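Local coordinates for periplasmic iron-binding protein (Synechocystis sp., PDB 2VOZ) that binds ferric iron in the periplasm and probably hands it to an ABC transporter for import into the cell, at residues N37-R42 against N77-I82; S33-L38 against A272-A277. All blocks are in the same frame, centred on the assembly; numbering follows the deposited sequence.

Interaction 1 of 2, residues N37-R42 against N77-I82; sequences NLYSSR and NSPGDI
Asn-37 is gripped by the 77-82 loop at its backbone N, its backbone O and its side-chain amide. Its N donates to Asp-81 OD2 at 2.7 Å, on the lone pair anti to the other carboxylate oxygen. Its O takes two donors, Asp-81 N at 2.9 Å and Ile-82 N at a longer 3.3 Å. Its ND2 reaches Pro-79 O at 2.7 Å; the acceptor lies near the amide plane, while ND2 stands 32° out of the carbonyl plane. With CG anti to the carbonyl carbon (chi1 -58°), the amide swings back past the backbone N toward the loop, its plane 13° from the carboxylate of Asp-81. Ile-82 also uses its O, which accepts from Tyr-39 N at 2.9 Å, so it bonds to the residues before and after Leu-38, the usual parallel pattern. Strand 82-86 thus begins as a parallel neighbour of strand 35-40, and helix 64-74 belongs to the beta-alpha-beta connection between strands 56-61 and 82-86, as expected in a periplasmic binding protein lobe. Apolar packing falls on both faces of this pairing. On one, Leu-38 CD1 meets Ile-82 CG2 at 3.5 Å. On the other, the Tyr-39 ring lies obliquely against Gly-80, CE1 being 3.5 Å from its CA. Tyr-39 OH and Ser-78 OG both hydrogen-bond to Glu-74, and Ser-78 OG also accepts from Gly-80 N, closing an ST turn.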
ATOM      1  N   ASN B  37     -14.226 -18.170   5.459  1.00 12.73           N
ATOM      2  CA  ASN B  37     -12.773 -18.107   5.437  1.00 12.25           C
ATOM      3  C   ASN B  37     -12.353 -18.384   4.003  1.00 12.47           C
ATOM      4  O   ASN B  37     -12.474 -19.514   3.507  1.00 13.04           O
ATOM      5  CB  ASN B  37     -12.187 -19.163   6.380  1.00 12.17           C
ATOM      6  CG  ASN B  37     -12.691 -18.981   7.800  1.00 13.52           C
ATOM      7  OD1 ASN B  37     -12.697 -17.858   8.310  1.00 16.58           O
ATOM      8  ND2 ASN B  37     -13.180 -20.053   8.408  1.00 16.67           N
ATOM      9  N   LEU B  38     -11.893 -17.326   3.346  1.00 12.37           N
ATOM     10  CA  LEU B  38     -11.486 -17.397   1.959  1.00 11.59           C
ATOM     11  C   LEU B  38      -9.982 -17.504   1.861  1.00 11.86           C
ATOM     12  O   LEU B  38      -9.275 -16.606   2.303  1.00 12.83           O
ATOM     13  CB  LEU B  38     -11.971 -16.133   1.229  1.00 11.28           C
ATOM     14  CG  LEU B  38     -11.526 -15.990  -0.234  1.00 10.61           C
ATOM     15  CD1 LEU B  38     -12.057 -17.167  -1.066  1.00 10.36           C
ATOM     16  CD2 LEU B  38     -12.054 -14.657  -0.793  1.00 11.82           C
ATOM     17  N   TYR B  39      -9.497 -18.601   1.300  1.00 10.97           N
ATOM     18  CA  TYR B  39      -8.080 -18.767   1.021  1.00 11.50           C
ATOM     19  C   TYR B  39      -7.951 -18.411  -0.454  1.00 11.18           C
ATOM     20  O   TYR B  39      -8.568 -19.063  -1.288  1.00 10.51           O
ATOM     21  CB  TYR B  39      -7.660 -20.234   1.191  1.00 11.51           C
ATOM     22  CG  TYR B  39      -7.553 -20.743   2.630  1.00 11.94           C
ATOM     23  CD1 TYR B  39      -8.437 -20.324   3.610  1.00 15.94           C
ATOM     24  CD2 TYR B  39      -6.600 -21.702   2.975  1.00 13.65           C
ATOM     25  CE1 TYR B  39      -8.358 -20.833   4.940  1.00 15.43           C
ATOM     26  CE2 TYR B  39      -6.516 -22.224   4.283  1.00 14.27           C
ATOM     27  CZ  TYR B  39      -7.393 -21.770   5.247  1.00 16.11           C
ATOM     28  OH  TYR B  39      -7.356 -22.288   6.520  1.00 14.96           O
ATOM     29  N   SER B  40      -7.185 -17.381  -0.774  1.00 10.19           N
ATOM     30  CA  SER B  40      -7.075 -16.942  -2.164  1.00  9.55           C
ATOM     31  C   SER B  40      -5.651 -16.611  -2.573  1.00 10.39           C
ATOM     32  O   SER B  40      -4.925 -15.939  -1.841  1.00 10.05           O
ATOM     33  CB  SER B  40      -7.986 -15.735  -2.427  1.00  9.68           C
ATOM     34  OG  SER B  40      -7.894 -15.408  -3.811  1.00 11.00           O
ATOM     35  N   SER B  41      -5.256 -17.059  -3.766  1.00  9.46           N
ATOM     36  CA  SER B  41      -3.961 -16.643  -4.302  1.00 10.43           C
ATOM     37  C   SER B  41      -4.096 -15.419  -5.193  1.00 11.77           C
ATOM     38  O   SER B  41      -3.109 -14.971  -5.807  1.00 12.10           O
ATOM     39  CB  SER B  41      -3.302 -17.780  -5.091  1.00 11.10           C
ATOM     40  OG  SER B  41      -4.080 -18.140  -6.208  1.00 11.96           O
ATOM     41  N   ARG B  42      -5.322 -14.910  -5.268  1.00 11.75           N
ATOM     42  CA  ARG B  42      -5.618 -13.703  -6.030  1.00 14.99           C
ATOM     43  C   ARG B  42      -6.062 -12.577  -5.112  1.00 17.48           C
ATOM     44  O   ARG B  42      -7.017 -12.721  -4.335  1.00 18.28           O
ATOM     45  CB  ARG B  42      -6.743 -13.981  -7.040  1.00 14.80           C
ATOM     46  CG  ARG B  42      -7.293 -12.697  -7.675  1.00 14.79           C
ATOM     47  CD  ARG B  42      -8.799 -12.613  -7.580  1.00 13.97           C
ATOM     48  NE  ARG B  42      -9.270 -11.237  -7.726  1.00 11.08           N
ATOM     49  CZ  ARG B  42      -9.600 -10.682  -8.893  1.00 13.28           C
ATOM     50  NH1 ARG B  42      -9.488 -11.389 -10.029  1.00 12.34           N
ATOM     51  NH2 ARG B  42     -10.047  -9.429  -8.925  1.00 12.17           N
ATOM     52  N   ASN B  77      -9.956 -31.081   9.660  1.00 15.23           N
ATOM     53  CA  ASN B  77     -10.719 -30.008  10.288  1.00 14.67           C
ATOM     54  C   ASN B  77     -10.254 -28.594   9.887  1.00 14.38           C
ATOM     55  O   ASN B  77     -10.291 -27.633  10.691  1.00 14.26           O
ATOM     56  CB  ASN B  77     -10.715 -30.189  11.811  1.00 15.02           C
ATOM     57  CG  ASN B  77      -9.340 -30.016  12.404  1.00 14.87           C
ATOM     58  OD1 ASN B  77      -8.337 -30.100  11.697  1.00 13.47           O
ATOM     59  ND2 ASN B  77      -9.283 -29.721  13.705  1.00 14.20           N
ATOM     60  N   SER B  78      -9.761 -28.472   8.647  1.00 12.55           N
ATOM     61  CA  SER B  78      -9.370 -27.167   8.144  1.00 12.46           C
ATOM     62  C   SER B  78     -10.572 -26.220   8.220  1.00 12.96           C
ATOM     63  O   SER B  78     -11.672 -26.630   7.863  1.00 13.50           O
ATOM     64  CB  SER B  78      -8.938 -27.258   6.672  1.00 12.76           C
ATOM     65  OG  SER B  78      -8.686 -25.944   6.228  1.00 11.51           O
ATOM     66  N   PRO B  79     -10.364 -24.955   8.661  1.00 13.91           N
ATOM     67  CA  PRO B  79     -11.488 -24.030   8.684  1.00 13.87           C
ATOM     68  C   PRO B  79     -11.713 -23.337   7.335  1.00 13.29           C
ATOM     69  O   PRO B  79     -12.547 -22.451   7.255  1.00 12.47           O
ATOM     70  CB  PRO B  79     -11.056 -22.993   9.723  1.00 14.88           C
ATOM     71  CG  PRO B  79      -9.603 -22.931   9.626  1.00 15.96           C
ATOM     72  CD  PRO B  79      -9.139 -24.338   9.204  1.00 14.55           C
ATOM     73  N   GLY B  80     -10.959 -23.718   6.298  1.00 13.15           N
ATOM     74  CA  GLY B  80     -11.132 -23.046   5.001  1.00 12.18           C
ATOM     75  C   GLY B  80     -12.518 -23.327   4.488  1.00 11.67           C
ATOM     76  O   GLY B  80     -12.993 -24.466   4.573  1.00 11.48           O
ATOM     77  N   ASP B  81     -13.181 -22.289   3.963  1.00 10.45           N
ATOM     78  CA  ASP B  81     -14.468 -22.452   3.305  1.00 10.68           C
ATOM     79  C   ASP B  81     -14.313 -22.559   1.790  1.00 10.61           C
ATOM     80  O   ASP B  81     -14.920 -23.410   1.152  1.00  9.78           O
ATOM     81  CB  ASP B  81     -15.387 -21.284   3.655  1.00 10.55           C
ATOM     82  CG  ASP B  81     -15.893 -21.375   5.096  1.00 12.83           C
ATOM     83  OD1 ASP B  81     -16.454 -22.444   5.404  1.00 16.66           O
ATOM     84  OD2 ASP B  81     -15.718 -20.417   5.902  1.00 15.64           O
ATOM     85  N   ILE B  82     -13.510 -21.655   1.240  1.00 10.61           N
ATOM     86  CA  ILE B  82     -13.345 -21.564  -0.204  1.00 10.53           C
ATOM     87  C   ILE B  82     -11.859 -21.450  -0.508  1.00 10.20           C
ATOM     88  O   ILE B  82     -11.129 -20.721   0.178  1.00 10.75           O
ATOM     89  CB  ILE B  82     -13.982 -20.253  -0.770  1.00 10.79           C
ATOM     90  CG1 ILE B  82     -15.488 -20.128  -0.509  1.00 13.73           C
ATOM     91  CG2 ILE B  82     -13.658 -20.082  -2.286  1.00  8.08           C
ATOM     92  CD1 ILE B  82     -16.328 -20.927  -1.401  1.00 16.64           C
TER

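Interaction 2 of 2, residues S33-L38 against A272-A277; sequences SRTINL and APNRDA
The turn entering helix 275-285 packs against the start of strand 35-40, and Asn-274 occupies the N-cap position without making a capping bond with its side chain. No hydrogen bond joins the two segments; they meet by van der Waals contact. Ala-277, in the first turn of the helix, directs its methyl at the strand, where CB lies 3.6 Å from Ile-36 CG2 and 3.5 Å from Thr-35 O. The Ile-36 branch that touches it stands anti to the carbonyl carbon, while CG1 takes the more hindered position between N and C (chi1 58°). Asn-274 comes in beside Ala-277, its CG 3.4 Å from Thr-35 O, and its OD1 passes 3.8 Å from Thr-35 CG2. Its ND2 hydrogen-bonds to Asp-81 OD2, which fixes the turn of the amide. At the exposed end, Arg-34 bends at chi3 (80°) to bring NH2 within 3.8 Å of Ala-277 CA. Deeper in, Phe-281 of the same helix touches Ile-36 and Leu-38, while the backbone of Ile-36 bonds to Glu-56 and Asn-58 at strand 56-61.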
ATOM      1  N   SER B  33     -22.999 -10.535  10.163  1.00 31.65           N
ATOM      2  CA  SER B  33     -22.817 -10.796   8.744  1.00 30.03           C
ATOM      3  C   SER B  33     -22.653 -12.275   8.484  1.00 28.42           C
ATOM      4  O   SER B  33     -22.299 -13.026   9.401  1.00 27.72           O
ATOM      5  CB  SER B  33     -21.545 -10.092   8.263  1.00 30.12           C
ATOM      6  OG  SER B  33     -21.549  -8.729   8.624  1.00 30.81           O
ATOM      7  N   ARG B  34     -22.899 -12.670   7.227  1.00 26.10           N
ATOM      8  CA  ARG B  34     -22.436 -13.945   6.688  1.00 24.34           C
ATOM      9  C   ARG B  34     -20.939 -13.923   6.815  1.00 22.14           C
ATOM     10  O   ARG B  34     -20.300 -12.875   6.667  1.00 21.57           O
ATOM     11  CB  ARG B  34     -22.781 -14.086   5.213  1.00 25.00           C
ATOM     12  CG  ARG B  34     -24.246 -13.874   4.927  1.00 28.28           C
ATOM     13  CD  ARG B  34     -24.716 -14.638   3.712  1.00 31.91           C
ATOM     14  NE  ARG B  34     -24.954 -16.039   4.057  1.00 36.74           N
ATOM     15  CZ  ARG B  34     -25.827 -16.844   3.454  1.00 36.10           C
ATOM     16  NH1 ARG B  34     -26.607 -16.399   2.463  1.00 37.16           N
ATOM     17  NH2 ARG B  34     -25.923 -18.101   3.866  1.00 35.48           N
ATOM     18  N   THR B  35     -20.368 -15.082   7.076  1.00 20.29           N
ATOM     19  CA  THR B  35     -18.945 -15.148   7.243  0.60 18.93           C
ATOM     20  C   THR B  35     -18.388 -16.374   6.542  1.00 17.71           C
ATOM     21  O   THR B  35     -19.017 -17.444   6.514  1.00 16.50           O
ATOM     22  CB  THR B  35     -18.531 -15.112   8.735  0.60 20.18           C
ATOM     23  OG1 THR B  35     -17.104 -15.080   8.846  0.60 21.13           O
ATOM     24  CG2 THR B  35     -19.082 -16.304   9.504  0.60 19.65           C
ATOM     25  N   ILE B  36     -17.227 -16.177   5.932  1.00 15.66           N
ATOM     26  CA  ILE B  36     -16.472 -17.309   5.372  1.00 13.97           C
ATOM     27  C   ILE B  36     -14.981 -17.079   5.549  1.00 13.18           C
ATOM     28  O   ILE B  36     -14.517 -15.945   5.722  1.00 12.70           O
ATOM     29  CB  ILE B  36     -16.725 -17.498   3.865  1.00 13.84           C
ATOM     30  CG1 ILE B  36     -16.358 -16.222   3.098  1.00 14.10           C
ATOM     31  CG2 ILE B  36     -18.170 -17.948   3.588  1.00 13.78           C
ATOM     32  CD1 ILE B  36     -16.071 -16.503   1.621  1.00 14.92           C
ATOM     33  N   ASN B  37     -14.226 -18.170   5.459  1.00 12.73           N
ATOM     34  CA  ASN B  37     -12.773 -18.107   5.437  1.00 12.25           C
ATOM     35  C   ASN B  37     -12.353 -18.384   4.003  1.00 12.47           C
ATOM     36  O   ASN B  37     -12.474 -19.514   3.507  1.00 13.04           O
ATOM     37  CB  ASN B  37     -12.187 -19.163   6.380  1.00 12.17           C
ATOM     38  CG  ASN B  37     -12.691 -18.981   7.800  1.00 13.52           C
ATOM     39  OD1 ASN B  37     -12.697 -17.858   8.310  1.00 16.58           O
ATOM     40  ND2 ASN B  37     -13.180 -20.053   8.408  1.00 16.67           N
ATOM     41  N   LEU B  38     -11.893 -17.326   3.346  1.00 12.37           N
ATOM     42  CA  LEU B  38     -11.486 -17.397   1.959  1.00 11.59           C
ATOM     43  C   LEU B  38      -9.982 -17.504   1.861  1.00 11.86           C
ATOM     44  O   LEU B  38      -9.275 -16.606   2.303  1.00 12.83           O
ATOM     45  CB  LEU B  38     -11.971 -16.133   1.229  1.00 11.28           C
ATOM     46  CG  LEU B  38     -11.526 -15.990  -0.234  1.00 10.61           C
ATOM     47  CD1 LEU B  38     -12.057 -17.167  -1.066  1.00 10.36           C
ATOM     48  CD2 LEU B  38     -12.054 -14.657  -0.793  1.00 11.82           C
ATOM     49  N   ALA B 272     -15.689 -27.511   4.816  1.00 14.78           N
ATOM     50  CA  ALA B 272     -15.995 -26.104   5.083  1.00 14.08           C
ATOM     51  C   ALA B 272     -16.910 -25.939   6.301  1.00 14.02           C
ATOM     52  O   ALA B 272     -17.999 -26.522   6.358  1.00 13.92           O
ATOM     53  CB  ALA B 272     -16.639 -25.446   3.871  1.00 14.02           C
ATOM     54  N   PRO B 273     -16.473 -25.151   7.284  1.00 14.53           N
ATOM     55  CA  PRO B 273     -17.343 -24.907   8.446  1.00 15.94           C
ATOM     56  C   PRO B 273     -18.604 -24.101   8.116  1.00 17.40           C
ATOM     57  O   PRO B 273     -19.649 -24.294   8.759  1.00 18.16           O
ATOM     58  CB  PRO B 273     -16.444 -24.115   9.403  1.00 16.85           C
ATOM     59  CG  PRO B 273     -15.403 -23.539   8.583  1.00 16.39           C
ATOM     60  CD  PRO B 273     -15.154 -24.536   7.457  1.00 14.86           C
ATOM     61  N   ASN B 274     -18.502 -23.214   7.124  1.00 16.73           N
ATOM     62  CA  ASN B 274     -19.592 -22.310   6.767  1.00 17.33           C
ATOM     63  C   ASN B 274     -20.096 -22.648   5.356  1.00 16.87           C
ATOM     64  O   ASN B 274     -20.023 -21.826   4.447  1.00 15.99           O
ATOM     65  CB  ASN B 274     -19.109 -20.840   6.787  1.00 17.89           C
ATOM     66  CG  ASN B 274     -18.499 -20.409   8.110  1.00 19.72           C
ATOM     67  OD1 ASN B 274     -19.219 -20.105   9.068  1.00 22.91           O
ATOM     68  ND2 ASN B 274     -17.157 -20.312   8.155  1.00 18.47           N
ATOM     69  N   ARG B 275     -20.587 -23.868   5.173  1.00 16.72           N
ATOM     70  CA  ARG B 275     -20.856 -24.392   3.846  1.00 16.47           C
ATOM     71  C   ARG B 275     -21.895 -23.582   3.086  1.00 15.83           C
ATOM     72  O   ARG B 275     -21.695 -23.264   1.902  1.00 14.32           O
ATOM     73  CB  ARG B 275     -21.281 -25.857   3.895  1.00 17.51           C
ATOM     74  CG  ARG B 275     -21.426 -26.488   2.525  1.00 16.17           C
ATOM     75  CD  ARG B 275     -21.923 -27.910   2.696  1.00 21.44           C
ATOM     76  NE  ARG B 275     -21.870 -28.623   1.428  1.00 26.20           N
ATOM     77  CZ  ARG B 275     -22.881 -28.685   0.568  1.00 26.98           C
ATOM     78  NH1 ARG B 275     -22.742 -29.346  -0.575  1.00 29.53           N
ATOM     79  NH2 ARG B 275     -24.026 -28.084   0.852  1.00 25.88           N
ATOM     80  N   ASP B 276     -23.023 -23.300   3.740  1.00 15.70           N
ATOM     81  CA  ASP B 276     -24.062 -22.517   3.080  1.00 16.32           C
ATOM     82  C   ASP B 276     -23.586 -21.117   2.691  1.00 14.59           C
ATOM     83  O   ASP B 276     -23.897 -20.638   1.586  1.00 14.39           O
ATOM     84  CB  ASP B 276     -25.297 -22.461   3.960  1.00 18.26           C
ATOM     85  CG  ASP B 276     -25.990 -23.797   4.053  1.00 21.85           C
ATOM     86  OD1 ASP B 276     -26.109 -24.514   3.024  1.00 28.61           O
ATOM     87  OD2 ASP B 276     -26.400 -24.149   5.172  1.00 28.91           O
ATOM     88  N   ALA B 277     -22.833 -20.470   3.581  1.00 12.77           N
ATOM     89  CA  ALA B 277     -22.283 -19.144   3.277  1.00 12.44           C
ATOM     90  C   ALA B 277     -21.290 -19.238   2.130  1.00 11.61           C
ATOM     91  O   ALA B 277     -21.192 -18.332   1.290  1.00 10.95           O
ATOM     92  CB  ALA B 277     -21.651 -18.519   4.505  1.00 13.82           C
TER

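Interactions 1 and 2 both use strand 35-40; the two contacts share Asn-37 and Leu-38, and their centres lie about 9 Å apart. Along the chain, residues 33-42 come first, the 77-82 loop follows after strand 56-61 and helix 64-74, and 272-277 arrives some 190 residues after that. Asp-81 joins the two, serving both contacts through the same OD2, and Pro-273 packs against both Asp-81 and Pro-79. The early strand is therefore tied to a late return of the chain within one lobe. Farther along, strand 35-40 leads to two of the iron-binding residues, His-43 and Tyr-44.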